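Disulfide bond protein A (Staphylococcus aureus, PDB 3BCI) probably acts as a thiol:disulfide oxidoreductase of the DsbA type, forming disulfide bonds in other proteins through a thioredoxin-like redox-active cysteine pair. Local coordinates at residues K12-V17 against H45-Q50; E28-V33 against P163-Y169; M34-R38 against L80-K84; A70-A75 against K119-Y124. All coordinates share one frame; numbering follows the deposited sequence.

Overall arrangement
Contacts 1, 2 and 3 form a connected group round helix 24-42. Contact 1 pairs the two parallel strands that this helix links, while contact 2 sets the helix against the C-terminal part of the chain and contact 3 against helix 79-88. Contact 4, between helices 61-74 and 114-125, adjoins contact 3 through Phe82 and Val71 but lies about 27 Å from contact 2, centre to centre. It is the most buried of the four; the others mix buried residues with solvent-facing ones. Chemistry follows place: backbone bonds in contact 1, methyl groups on carbonyl and ring in contact 2, a salt bridge beside packing in contact 3, and a tyrosine-aspartate bond beside apolar packing in contact 4.

Contact 1: K12-V17 against H45-Q50; sequences KPLVVV and HKVEYQ
Glu48 N gives to Pro13 O in the first of four backbone hydrogen bonds that join 12-17 to 45-50, alternating in direction as parallel strands require. Val15 N gives to Glu48 O (2.7 Å), Gln50 N to Val15 O and Val17 N to Gln50 O. Weaker CA-H...O contacts fill in between them, among them Val16 CA on Gln50 O at 3.3 Å. The paired strands are the two parallel strands of a right-handed beta-alpha-beta unit, linked by helix 24-42, at the start of the thioredoxin fold; 48-53 is an outermost strand of the sheet.

Apolar contacts gather on the face that carries Val15 and Tyr49. Val15 CG2 meets Val47 CG2 at 4.0 Å, and Pro13 CB packs on Val47 CG1 just before the strands begin. Val17 CG2 comes in at the edge of the Tyr49 ring, 3.9 Å from CE1. The phenol oxygen beyond is hydrogen-bonded to Gln83 of helix 79-88.

Polar side chains meet at the exposed end. Lys12 is bent at chi2 (-135°) and chi3 (-145°), which carries its chain slantwise over Glu48, with CE 3.8 Å from Glu48 CD. Its NZ makes a weak bond to His45 O and stays 4.5 Å from Glu48 OE2, beyond a salt bridge. One water weakly joins Lys12 NZ, His45 ND1 and Glu48 OE1.

Contact 2: E28-V33 against P163-Y169; sequences ELDEKV and PYDYESY
Val33 and Tyr164 bury the most surface where the helical residues 28-33 meet 163-169, with Leu29 next. The two methyls of Val33 do different work. CG2 presses on the backbone at the turn before helix 166-174, 3.2 Å from Pro163 O and close to the carbonyl carbon of Tyr164. CG1, anti to the backbone N at chi1 175°, lies over one face of the Tyr169 ring in a CH-pi contact, 3.5 Å above its plane and displaced toward the rim.

Tyr164 approaches the helix backbone: the CD1 side of its ring meets Leu29, with Leu29 N at the ring edge, 4.0 Å from CD1. Leu29 itself reaches Pro163, its CG 3.3 Å from Pro163 O and its CD1 4.0 Å from Pro163 CB. That carbonyl oxygen also accepts a 2.7 Å hydrogen bond from Tyr169 OH, so one polar atom is satisfied by the tyrosine while Leu29 and Val33 close round it. No direct hydrogen bond crosses between the segments; instead a water donates to Lys32 O and accepts from Tyr166 N, with the water oxygen 2.8 Å from Tyr166 N, next to the N-cap residue Asp165.

Within the thioredoxin fold, this joins the helix that begins at the redox-active cysteines to the C-terminal helix. Pro151 packs on Leu29 and Tyr164, while Tyr166 continues along helix 24-42 to Lys36, Asn40 and Tyr41.

Contact 3: M34-R38 against L80-K84; sequences MPKLR and LDFQK
Arg38 runs alongside Leu80, the two chains pointing opposite ways, and crosses Asp81 at about a right angle, where it is held by a salt bridge. This joins two nearly antiparallel helical segments, one from 24-42, the cysteine-bearing helix of the thioredoxin fold, the other from 79-88 of the helical part typical of DsbA proteins. The segment axes remain 11.9 Å apart, a gap that long side chains span. From CB, 4.1 Å from Leu80 CD1, the arginine leaves with CG anti to the backbone N (chi1 175°) and stays extended to NE. CG is its closest carbon to Leu80 CD1, and CD and NE pass along the same methyl. NE also forms a salt bridge with Asp43.

At the tip, Leu80 CB sits 3.5 Å above one face of the guanidinium plane, offset toward its rim. Asp81 is at the edge: NH1 gives a 2.8 Å bond to OD1, and NH2 makes a weak second bond to the same oxygen. Lys84 NZ adds a long salt bridge to OD1, so two cations share the carboxylate and would probably favour its charged form. Deeper in, Met34 CE meets Leu80 CD2 at 3.8 Å. The guanidinium and carboxylate planes are turned 50° apart, and NH1 reaches Asp81 OD1 from above the carboxylate plane.

Contact 4: A70-A75 against K119-Y124; sequences AVLMYA and KIIKDY
Ile120 is the main projection of this contact, lodging against the last turn of helix 61-74, among Ala70, Val71 and Tyr74, with Ala75 just beyond the helix end. Its branches divide the hollow: CG2 packs on Ala70 CB at 3.7 Å and on Val71 CG2, CG1 lies against Tyr74 CB, and CD1 extends to Ala75 CB. The small side chain of Ala70 allows a close approach, its CA only 5.3 Å from that of Ile120, while Tyr124 CB also borders Ala70 CB.

Tyr74 projects the other way, over helix 114-125 between Lys119 and Asp123. The Lys119 chain lies across one face of the ring, with CG 4.0 Å above its centre in a CH-pi contact; a bend at chi3 (57°) turns CE back toward Tyr74 CD1, 3.6 Å away. Met73 CG backs the opposite face. At the far end Tyr74 OH donates to Asp123 OD2 (2.7 Å), meeting that oxygen from above the carboxylate plane, whereas OD1 bonds to Ser131. Water joins Tyr74 O to Lys119 NZ.

Segments 70-74 and 119-124 are inclined at 132°, in the helical part of this DsbA. Helix 130-144 touches Ala70 and Tyr74, helix 100-108 packs on Ile120 through Ile107, and Leu112 lies against Ile120 and Ala75.

Contact 1: K12-V17 against H45-Q50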
loop_
_atom_site.group_PDB
_atom_site.type_symbol
_atom_site.label_atom_id
_atom_site.label_comp_id
_atom_site.label_asym_id
_atom_site.label_seq_id
_atom_site.Cartn_x
_atom_site.Cartn_y
_atom_site.Cartn_z
ATOM N N LYS A 12 19.591 4.898 0.229
ATOM C CA LYS A 12 19.305 3.502 -0.054
ATOM C C LYS A 12 18.292 3.358 -1.182
ATOM O O LYS A 12 17.541 4.284 -1.473
ATOM C CB LYS A 12 18.789 2.816 1.206
ATOM C CG LYS A 12 17.728 3.591 1.952
ATOM C CD LYS A 12 18.049 3.560 3.428
ATOM C CE LYS A 12 16.799 3.508 4.272
ATOM N NZ LYS A 12 17.145 3.522 5.719
ATOM N N PRO A 13 18.269 2.192 -1.835
ATOM C CA PRO A 13 17.339 1.933 -2.934
ATOM C C PRO A 13 15.895 2.302 -2.561
ATOM O O PRO A 13 15.461 2.100 -1.429
ATOM C CB PRO A 13 17.488 0.429 -3.159
ATOM C CG PRO A 13 18.933 0.174 -2.803
ATOM C CD PRO A 13 19.123 1.016 -1.567
ATOM N N LEU A 14 15.158 2.860 -3.511
ATOM C CA LEU A 14 13.756 3.173 -3.271
ATOM C C LEU A 14 12.923 2.194 -4.104
ATOM O O LEU A 14 13.028 2.168 -5.332
ATOM C CB LEU A 14 13.422 4.596 -3.702
ATOM C CG LEU A 14 11.924 4.860 -3.911
ATOM C CD1 LEU A 14 11.186 4.922 -2.574
ATOM C CD2 LEU A 14 11.755 6.162 -4.667
ATOM N N VAL A 15 12.111 1.383 -3.437
ATOM C CA VAL A 15 11.264 0.426 -4.141
ATOM C C VAL A 15 9.833 0.962 -4.159
ATOM O O VAL A 15 9.230 1.191 -3.108
ATOM C CB VAL A 15 11.280 -0.953 -3.448
ATOM C CG1 VAL A 15 10.356 -1.918 -4.183
ATOM C CG2 VAL A 15 12.712 -1.499 -3.406
ATOM N N VAL A 16 9.295 1.167 -5.359
ATOM C CA VAL A 16 7.940 1.684 -5.504
ATOM C C VAL A 16 7.041 0.665 -6.191
ATOM O O VAL A 16 7.385 0.119 -7.245
ATOM C CB VAL A 16 7.906 2.979 -6.347
ATOM C CG1 VAL A 16 6.473 3.510 -6.422
ATOM C CG2 VAL A 16 8.836 4.025 -5.749
ATOM N N VAL A 17 5.890 0.406 -5.581
ATOM C CA VAL A 17 4.920 -0.522 -6.145
ATOM C C VAL A 17 3.640 0.270 -6.384
ATOM O O VAL A 17 3.129 0.923 -5.472
ATOM C CB VAL A 17 4.618 -1.704 -5.187
ATOM C CG1 VAL A 17 3.407 -2.511 -5.697
ATOM C CG2 VAL A 17 5.835 -2.618 -5.098
ATOM N N HIS A 45 15.463 -2.261 7.108
ATOM C CA HIS A 45 15.763 -0.929 6.584
ATOM C C HIS A 45 16.814 -0.825 5.482
ATOM O O HIS A 45 17.539 0.170 5.405
ATOM C CB HIS A 45 16.161 -0.019 7.749
ATOM C CG HIS A 45 15.205 -0.075 8.897
ATOM N ND1 HIS A 45 13.897 0.345 8.793
ATOM C CD2 HIS A 45 15.350 -0.551 10.156
ATOM C CE1 HIS A 45 13.275 0.128 9.939
ATOM N NE2 HIS A 45 14.134 -0.415 10.782
ATOM N N LYS A 46 16.900 -1.834 4.624
ATOM C CA LYS A 46 17.866 -1.792 3.533
ATOM C C LYS A 46 17.359 -0.922 2.386
ATOM O O LYS A 46 18.144 -0.346 1.639
ATOM C CB LYS A 46 18.172 -3.200 3.027
ATOM C CG LYS A 46 19.229 -3.913 3.849
ATOM C CD LYS A 46 19.617 -5.236 3.221
ATOM C CE LYS A 46 20.938 -5.724 3.784
ATOM N NZ LYS A 46 21.265 -7.103 3.327
ATOM N N VAL A 47 16.044 -0.824 2.246
ATOM C CA VAL A 47 15.467 0.002 1.190
ATOM C C VAL A 47 14.295 0.787 1.744
ATOM O O VAL A 47 13.828 0.525 2.851
ATOM C CB VAL A 47 14.930 -0.848 0.016
ATOM C CG1 VAL A 47 16.006 -1.807 -0.476
ATOM C CG2 VAL A 47 13.680 -1.620 0.456
ATOM N N GLU A 48 13.843 1.767 0.976
ATOM C CA GLU A 48 12.673 2.548 1.341
ATOM C C GLU A 48 11.587 1.929 0.468
ATOM O O GLU A 48 11.801 1.713 -0.727
ATOM C CB GLU A 48 12.854 4.019 0.964
ATOM C CG GLU A 48 13.992 4.708 1.693
ATOM C CD GLU A 48 13.617 5.126 3.101
ATOM O OE1 GLU A 48 12.812 4.417 3.746
ATOM O OE2 GLU A 48 14.137 6.161 3.567
ATOM N N TYR A 49 10.444 1.610 1.066
ATOM C CA TYR A 49 9.337 1.027 0.320
ATOM C C TYR A 49 8.211 2.043 0.242
ATOM O O TYR A 49 7.901 2.712 1.232
ATOM C CB TYR A 49 8.828 -0.246 1.009
ATOM C CG TYR A 49 7.511 -0.755 0.460
ATOM C CD1 TYR A 49 7.409 -1.238 -0.850
ATOM C CD2 TYR A 49 6.357 -0.733 1.243
ATOM C CE1 TYR A 49 6.179 -1.685 -1.360
ATOM C CE2 TYR A 49 5.135 -1.171 0.746
ATOM C CZ TYR A 49 5.050 -1.646 -0.551
ATOM O OH TYR A 49 3.837 -2.091 -1.025
ATOM N N GLN A 50 7.619 2.170 -0.940
ATOM C CA GLN A 50 6.509 3.091 -1.137
ATOM C C GLN A 50 5.434 2.438 -1.985
ATOM O O GLN A 50 5.716 1.890 -3.051
ATOM C CB GLN A 50 6.970 4.387 -1.818
ATOM C CG GLN A 50 5.809 5.304 -2.222
ATOM C CD GLN A 50 6.263 6.653 -2.766
ATOM O OE1 GLN A 50 7.385 6.797 -3.255
ATOM N NE2 GLN A 50 5.380 7.645 -2.696
HETATM O O HOH W 1 14.062 2.602 6.263
#

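Contact 2: E28-V33 against P163-Y169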
loop_
_atom_site.group_PDB
_atom_site.type_symbol
_atom_site.label_atom_id
_atom_site.label_comp_id
_atom_site.label_asym_id
_atom_site.label_seq_id
_atom_site.Cartn_x
_atom_site.Cartn_y
_atom_site.Cartn_z
ATOM N N GLU A 28 -1.921 -10.567 -5.668
ATOM C CA GLU A 28 -0.972 -11.624 -5.999
ATOM C C GLU A 28 0.452 -11.179 -5.736
ATOM O O GLU A 28 1.258 -11.943 -5.209
ATOM C CB GLU A 28 -1.099 -12.007 -7.468
ATOM C CG GLU A 28 -1.964 -13.206 -7.720
ATOM C CD GLU A 28 -2.162 -13.463 -9.201
ATOM O OE1 GLU A 28 -1.180 -13.416 -9.959
ATOM O OE2 GLU A 28 -3.304 -13.719 -9.616
ATOM N N LEU A 29 0.771 -9.948 -6.123
ATOM C CA LEU A 29 2.113 -9.431 -5.897
ATOM C C LEU A 29 2.393 -9.429 -4.395
ATOM O O LEU A 29 3.445 -9.885 -3.946
ATOM C CB LEU A 29 2.242 -8.018 -6.473
ATOM C CG LEU A 29 3.601 -7.309 -6.367
ATOM C CD1 LEU A 29 3.672 -6.207 -7.418
ATOM C CD2 LEU A 29 3.803 -6.726 -4.964
ATOM N N ASP A 30 1.440 -8.935 -3.614
ATOM C CA ASP A 30 1.610 -8.880 -2.168
ATOM C C ASP A 30 1.906 -10.260 -1.573
ATOM O O ASP A 30 2.844 -10.421 -0.792
ATOM C CB ASP A 30 0.353 -8.311 -1.510
ATOM C CG ASP A 30 0.532 -8.074 -0.024
ATOM O OD1 ASP A 30 1.127 -7.036 0.348
ATOM O OD2 ASP A 30 0.092 -8.935 0.765
ATOM N N GLU A 31 1.109 -11.251 -1.957
ATOM C CA GLU A 31 1.259 -12.613 -1.447
ATOM C C GLU A 31 2.560 -13.275 -1.876
ATOM O O GLU A 31 3.199 -13.968 -1.090
ATOM C CB GLU A 31 0.098 -13.491 -1.926
ATOM C CG GLU A 31 -1.280 -12.923 -1.666
ATOM C CD GLU A 31 -2.377 -13.741 -2.328
ATOM O OE1 GLU A 31 -2.208 -14.111 -3.507
ATOM O OE2 GLU A 31 -3.410 -14.001 -1.678
ATOM N N LYS A 32 2.943 -13.057 -3.129
ATOM C CA LYS A 32 4.147 -13.661 -3.688
ATOM C C LYS A 32 5.466 -12.951 -3.394
ATOM O O LYS A 32 6.499 -13.596 -3.206
ATOM C CB LYS A 32 4.000 -13.776 -5.207
ATOM C CG LYS A 32 2.879 -14.698 -5.667
ATOM C CD LYS A 32 2.785 -14.714 -7.193
ATOM C CE LYS A 32 1.791 -15.760 -7.681
ATOM N NZ LYS A 32 1.750 -15.812 -9.167
ATOM N N VAL A 33 5.427 -11.627 -3.354
ATOM C CA VAL A 33 6.638 -10.835 -3.168
ATOM C C VAL A 33 6.954 -10.280 -1.781
ATOM O O VAL A 33 8.079 -10.417 -1.285
ATOM C CB VAL A 33 6.629 -9.647 -4.161
ATOM C CG1 VAL A 33 7.814 -8.733 -3.909
ATOM C CG2 VAL A 33 6.633 -10.167 -5.594
ATOM N N PRO A 163 7.471 -8.183 -11.562
ATOM C CA PRO A 163 7.012 -7.682 -10.264
ATOM C C PRO A 163 6.363 -8.715 -9.352
ATOM O O PRO A 163 6.082 -8.427 -8.192
ATOM C CB PRO A 163 6.061 -6.556 -10.655
ATOM C CG PRO A 163 5.426 -7.108 -11.902
ATOM C CD PRO A 163 6.631 -7.650 -12.652
ATOM N N TYR A 164 6.145 -9.920 -9.869
ATOM C CA TYR A 164 5.536 -10.983 -9.083
ATOM C C TYR A 164 6.588 -11.920 -8.514
ATOM O O TYR A 164 6.274 -12.811 -7.738
ATOM C CB TYR A 164 4.572 -11.796 -9.952
ATOM C CG TYR A 164 3.442 -10.979 -10.528
ATOM C CD1 TYR A 164 2.354 -10.604 -9.739
ATOM C CD2 TYR A 164 3.465 -10.566 -11.859
ATOM C CE1 TYR A 164 1.318 -9.839 -10.260
ATOM C CE2 TYR A 164 2.431 -9.799 -12.391
ATOM C CZ TYR A 164 1.362 -9.440 -11.582
ATOM O OH TYR A 164 0.341 -8.673 -12.089
ATOM N N ASP A 165 7.838 -11.707 -8.896
ATOM C CA ASP A 165 8.920 -12.569 -8.442
ATOM C C ASP A 165 9.938 -11.851 -7.562
ATOM O O ASP A 165 10.647 -10.955 -8.011
ATOM C CB ASP A 165 9.598 -13.180 -9.671
ATOM C CG ASP A 165 10.780 -14.051 -9.321
ATOM O OD1 ASP A 165 10.832 -14.573 -8.187
ATOM O OD2 ASP A 165 11.650 -14.222 -10.197
ATOM N N TYR A 166 9.999 -12.250 -6.296
ATOM C CA TYR A 166 10.932 -11.643 -5.358
ATOM C C TYR A 166 12.350 -11.580 -5.914
ATOM O O TYR A 166 13.030 -10.564 -5.767
ATOM C CB TYR A 166 10.939 -12.423 -4.039
ATOM C CG TYR A 166 12.121 -12.102 -3.157
ATOM C CD1 TYR A 166 12.251 -10.852 -2.557
ATOM C CD2 TYR A 166 13.134 -13.036 -2.956
ATOM C CE1 TYR A 166 13.364 -10.538 -1.778
ATOM C CE2 TYR A 166 14.251 -12.735 -2.181
ATOM C CZ TYR A 166 14.360 -11.486 -1.596
ATOM O OH TYR A 166 15.466 -11.185 -0.837
ATOM N N GLU A 167 12.796 -12.659 -6.556
ATOM C CA GLU A 167 14.150 -12.701 -7.099
ATOM C C GLU A 167 14.414 -11.631 -8.148
ATOM O O GLU A 167 15.563 -11.260 -8.391
ATOM C CB GLU A 167 14.448 -14.082 -7.685
ATOM C CG GLU A 167 14.073 -15.222 -6.756
ATOM C CD GLU A 167 14.802 -16.509 -7.077
ATOM O OE1 GLU A 167 14.919 -16.851 -8.273
ATOM O OE2 GLU A 167 15.250 -17.184 -6.127
ATOM N N SER A 168 13.354 -11.136 -8.781
ATOM C CA SER A 168 13.526 -10.100 -9.788
ATOM C C SER A 168 13.851 -8.774 -9.098
ATOM O O SER A 168 14.541 -7.919 -9.657
ATOM C CB SER A 168 12.259 -9.971 -10.638
ATOM O OG SER A 168 12.478 -9.071 -11.706
ATOM N N TYR A 169 13.353 -8.602 -7.878
ATOM C CA TYR A 169 13.638 -7.383 -7.119
ATOM C C TYR A 169 15.072 -7.486 -6.617
ATOM O O TYR A 169 15.865 -6.552 -6.747
ATOM C CB TYR A 169 12.705 -7.257 -5.912
ATOM C CG TYR A 169 11.261 -6.984 -6.250
ATOM C CD1 TYR A 169 10.700 -5.723 -6.030
ATOM C CD2 TYR A 169 10.450 -7.987 -6.780
ATOM C CE1 TYR A 169 9.369 -5.469 -6.327
ATOM C CE2 TYR A 169 9.117 -7.744 -7.083
ATOM C CZ TYR A 169 8.582 -6.484 -6.855
ATOM O OH TYR A 169 7.264 -6.242 -7.159
HETATM O O HOH W 2 8.405 -14.295 -5.283
#

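Contact 3: M34-R38 against L80-K84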
loop_
_atom_site.group_PDB
_atom_site.type_symbol
_atom_site.label_atom_id
_atom_site.label_comp_id
_atom_site.label_asym_id
_atom_site.label_seq_id
_atom_site.Cartn_x
_atom_site.Cartn_y
_atom_site.Cartn_z
ATOM N N MET A 34 5.967 -9.641 -1.168
ATOM C CA MET A 34 6.158 -8.992 0.118
ATOM C C MET A 34 6.758 -9.775 1.283
ATOM O O MET A 34 7.597 -9.243 2.007
ATOM C CB MET A 34 4.851 -8.317 0.540
ATOM C CG MET A 34 4.442 -7.187 -0.417
ATOM S SD MET A 34 5.792 -5.992 -0.744
ATOM C CE MET A 34 5.875 -5.166 0.791
ATOM N N PRO A 35 6.356 -11.039 1.484
ATOM C CA PRO A 35 6.948 -11.769 2.610
ATOM C C PRO A 35 8.479 -11.744 2.612
ATOM O O PRO A 35 9.101 -11.424 3.623
ATOM C CB PRO A 35 6.382 -13.177 2.438
ATOM C CG PRO A 35 5.025 -12.907 1.873
ATOM C CD PRO A 35 5.324 -11.854 0.819
ATOM N N LYS A 36 9.083 -12.069 1.475
ATOM C CA LYS A 36 10.539 -12.079 1.367
ATOM C C LYS A 36 11.142 -10.689 1.233
ATOM O O LYS A 36 12.196 -10.417 1.803
ATOM C CB LYS A 36 10.983 -12.920 0.172
ATOM C CG LYS A 36 10.855 -14.408 0.379
ATOM C CD LYS A 36 11.296 -15.150 -0.869
ATOM C CE LYS A 36 11.025 -16.632 -0.744
ATOM N NZ LYS A 36 11.361 -17.352 -2.000
ATOM N N LEU A 37 10.487 -9.816 0.473
ATOM C CA LEU A 37 10.997 -8.460 0.287
ATOM C C LEU A 37 11.049 -7.761 1.643
ATOM O O LEU A 37 12.007 -7.062 1.966
ATOM C CB LEU A 37 10.094 -7.671 -0.667
ATOM C CG LEU A 37 10.633 -6.306 -1.098
ATOM C CD1 LEU A 37 11.930 -6.509 -1.886
ATOM C CD2 LEU A 37 9.594 -5.577 -1.952
ATOM N N ARG A 38 10.009 -7.972 2.436
ATOM C CA ARG A 38 9.908 -7.377 3.760
ATOM C C ARG A 38 11.001 -7.902 4.692
ATOM O O ARG A 38 11.683 -7.139 5.369
ATOM C CB ARG A 38 8.535 -7.693 4.348
ATOM C CG ARG A 38 8.346 -7.235 5.763
ATOM C CD ARG A 38 6.968 -7.612 6.273
ATOM N NE ARG A 38 6.768 -7.086 7.613
ATOM C CZ ARG A 38 5.621 -7.134 8.272
ATOM N NH1 ARG A 38 4.556 -7.692 7.709
ATOM N NH2 ARG A 38 5.542 -6.614 9.490
ATOM N N LEU A 80 2.929 -2.727 6.973
ATOM C CA LEU A 80 3.001 -3.916 6.136
ATOM C C LEU A 80 2.002 -4.998 6.543
ATOM O O LEU A 80 1.482 -5.717 5.688
ATOM C CB LEU A 80 4.432 -4.467 6.111
ATOM C CG LEU A 80 5.402 -3.523 5.382
ATOM C CD1 LEU A 80 6.799 -4.134 5.352
ATOM C CD2 LEU A 80 4.907 -3.269 3.959
ATOM N N ASP A 81 1.723 -5.120 7.839
ATOM C CA ASP A 81 0.752 -6.115 8.281
ATOM C C ASP A 81 -0.624 -5.669 7.813
ATOM O O ASP A 81 -1.440 -6.478 7.374
ATOM C CB ASP A 81 0.726 -6.248 9.807
ATOM C CG ASP A 81 1.970 -6.899 10.361
ATOM O OD1 ASP A 81 2.564 -7.758 9.676
ATOM O OD2 ASP A 81 2.344 -6.558 11.498
ATOM N N PHE A 82 -0.876 -4.368 7.927
ATOM C CA PHE A 82 -2.155 -3.806 7.514
ATOM C C PHE A 82 -2.383 -4.088 6.033
ATOM O O PHE A 82 -3.454 -4.532 5.623
ATOM C CB PHE A 82 -2.165 -2.293 7.738
ATOM C CG PHE A 82 -3.477 -1.646 7.395
ATOM C CD1 PHE A 82 -4.578 -1.810 8.222
ATOM C CD2 PHE A 82 -3.624 -0.924 6.214
ATOM C CE1 PHE A 82 -5.806 -1.266 7.879
ATOM C CE2 PHE A 82 -4.849 -0.376 5.860
ATOM C CZ PHE A 82 -5.944 -0.549 6.695
ATOM N N GLN A 83 -1.356 -3.823 5.237
ATOM C CA GLN A 83 -1.418 -4.018 3.803
ATOM C C GLN A 83 -1.691 -5.483 3.471
ATOM O O GLN A 83 -2.590 -5.799 2.688
ATOM C CB GLN A 83 -0.098 -3.544 3.190
ATOM C CG GLN A 83 -0.105 -3.390 1.700
ATOM C CD GLN A 83 1.014 -2.490 1.222
ATOM O OE1 GLN A 83 2.192 -2.784 1.422
ATOM N NE2 GLN A 83 0.647 -1.379 0.591
ATOM N N LYS A 84 -0.932 -6.380 4.084
ATOM C CA LYS A 84 -1.113 -7.807 3.842
ATOM C C LYS A 84 -2.523 -8.252 4.213
ATOM O O LYS A 84 -3.201 -8.925 3.435
ATOM C CB LYS A 84 -0.095 -8.615 4.652
ATOM C CG LYS A 84 -0.280 -10.129 4.548
ATOM C CD LYS A 84 0.875 -10.867 5.205
ATOM C CE LYS A 84 0.922 -10.605 6.700
ATOM N NZ LYS A 84 2.276 -10.870 7.262
#

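Contact 4: A70-A75 against K119-Y124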
loop_
_atom_site.group_PDB
_atom_site.type_symbol
_atom_site.label_atom_id
_atom_site.label_comp_id
_atom_site.label_asym_id
_atom_site.label_seq_id
_atom_site.Cartn_x
_atom_site.Cartn_y
_atom_site.Cartn_z
ATOM N N ALA A 70 -3.204 6.602 6.574
ATOM C CA ALA A 70 -3.306 7.005 7.975
ATOM C C ALA A 70 -2.487 6.022 8.816
ATOM O O ALA A 70 -1.729 6.426 9.699
ATOM C CB ALA A 70 -4.776 7.009 8.427
ATOM N N VAL A 71 -2.636 4.731 8.532
ATOM C CA VAL A 71 -1.888 3.706 9.253
ATOM C C VAL A 71 -0.385 3.911 9.072
ATOM O O VAL A 71 0.383 3.848 10.035
ATOM C CB VAL A 71 -2.260 2.282 8.760
ATOM C CG1 VAL A 71 -1.324 1.242 9.377
ATOM C CG2 VAL A 71 -3.704 1.969 9.131
ATOM N N LEU A 72 0.031 4.157 7.834
ATOM C CA LEU A 72 1.439 4.365 7.529
ATOM C C LEU A 72 2.054 5.526 8.316
ATOM O O LEU A 72 3.137 5.396 8.892
ATOM C CB LEU A 72 1.615 4.621 6.026
ATOM C CG LEU A 72 3.015 5.067 5.587
ATOM C CD1 LEU A 72 4.022 3.965 5.907
ATOM C CD2 LEU A 72 3.019 5.389 4.092
ATOM N N MET A 73 1.366 6.662 8.351
ATOM C CA MET A 73 1.908 7.825 9.047
ATOM C C MET A 73 1.864 7.784 10.569
ATOM O O MET A 73 2.713 8.388 11.214
ATOM C CB MET A 73 1.224 9.106 8.560
ATOM C CG MET A 73 -0.269 9.144 8.772
ATOM S SD MET A 73 -0.983 10.709 8.200
ATOM C CE MET A 73 -0.500 10.675 6.487
ATOM N N TYR A 74 0.891 7.078 11.143
ATOM C CA TYR A 74 0.768 7.006 12.597
ATOM C C TYR A 74 1.235 5.698 13.232
ATOM O O TYR A 74 1.499 5.643 14.432
ATOM C CB TYR A 74 -0.677 7.281 13.012
ATOM C CG TYR A 74 -1.149 8.668 12.657
ATOM C CD1 TYR A 74 -0.428 9.790 13.062
ATOM C CD2 TYR A 74 -2.320 8.866 11.927
ATOM C CE1 TYR A 74 -0.859 11.075 12.751
ATOM C CE2 TYR A 74 -2.763 10.148 11.611
ATOM C CZ TYR A 74 -2.026 11.247 12.029
ATOM O OH TYR A 74 -2.462 12.518 11.737
ATOM N N ALA A 75 1.329 4.645 12.430
ATOM C CA ALA A 75 1.779 3.353 12.930
ATOM C C ALA A 75 2.584 2.655 11.845
ATOM O O ALA A 75 2.228 1.563 11.392
ATOM C CB ALA A 75 0.574 2.495 13.345
ATOM N N LYS A 119 -6.861 7.868 16.631
ATOM C CA LYS A 119 -6.230 8.912 15.824
ATOM C C LYS A 119 -6.227 8.564 14.333
ATOM O O LYS A 119 -6.493 9.413 13.483
ATOM C CB LYS A 119 -4.799 9.136 16.320
ATOM C CG LYS A 119 -4.007 10.182 15.560
ATOM C CD LYS A 119 -2.659 10.422 16.232
ATOM C CE LYS A 119 -1.850 9.133 16.346
ATOM N NZ LYS A 119 -0.575 9.343 17.087
ATOM N N ILE A 120 -5.927 7.307 14.024
ATOM C CA ILE A 120 -5.896 6.834 12.643
ATOM C C ILE A 120 -7.292 6.839 12.026
ATOM O O ILE A 120 -7.486 7.318 10.905
ATOM C CB ILE A 120 -5.326 5.400 12.580
ATOM C CG1 ILE A 120 -3.831 5.430 12.919
ATOM C CG2 ILE A 120 -5.590 4.778 11.206
ATOM C CD1 ILE A 120 -3.215 4.051 13.128
ATOM N N ILE A 121 -8.255 6.302 12.770
ATOM C CA ILE A 121 -9.642 6.210 12.328
ATOM C C ILE A 121 -10.237 7.586 12.040
ATOM O O ILE A 121 -10.925 7.775 11.040
ATOM C CB ILE A 121 -10.490 5.464 13.395
ATOM C CG1 ILE A 121 -10.030 4.005 13.475
ATOM C CG2 ILE A 121 -11.960 5.514 13.052
ATOM C CD1 ILE A 121 -10.784 3.166 14.505
ATOM N N LYS A 122 -9.957 8.555 12.903
ATOM C CA LYS A 122 -10.483 9.898 12.693
ATOM C C LYS A 122 -9.767 10.619 11.545
ATOM O O LYS A 122 -10.387 11.348 10.774
ATOM C CB LYS A 122 -10.359 10.707 13.990
ATOM C CG LYS A 122 -10.971 12.109 13.936
ATOM C CD LYS A 122 -9.967 13.151 13.484
ATOM C CE LYS A 122 -10.540 14.552 13.617
ATOM N NZ LYS A 122 -9.547 15.596 13.249
ATOM N N ASP A 123 -8.463 10.399 11.414
ATOM C CA ASP A 123 -7.700 11.066 10.367
ATOM C C ASP A 123 -8.127 10.711 8.941
ATOM O O ASP A 123 -8.320 11.603 8.119
ATOM C CB ASP A 123 -6.201 10.789 10.552
ATOM C CG ASP A 123 -5.321 11.735 9.734
ATOM O OD1 ASP A 123 -5.208 11.559 8.502
ATOM O OD2 ASP A 123 -4.746 12.668 10.332
ATOM N N TYR A 124 -8.298 9.425 8.644
ATOM C CA TYR A 124 -8.679 9.034 7.288
ATOM C C TYR A 124 -10.112 9.396 6.917
ATOM O O TYR A 124 -10.475 9.363 5.743
ATOM C CB TYR A 124 -8.416 7.532 7.063
ATOM C CG TYR A 124 -9.568 6.578 7.317
ATOM C CD1 TYR A 124 -10.506 6.303 6.321
ATOM C CD2 TYR A 124 -9.689 5.906 8.536
ATOM C CE1 TYR A 124 -11.536 5.376 6.531
ATOM C CE2 TYR A 124 -10.713 4.979 8.758
ATOM C CZ TYR A 124 -11.631 4.718 7.753
ATOM O OH TYR A 124 -12.637 3.797 7.967
HETATM O O HOH W 3 1.665 7.860 15.965
#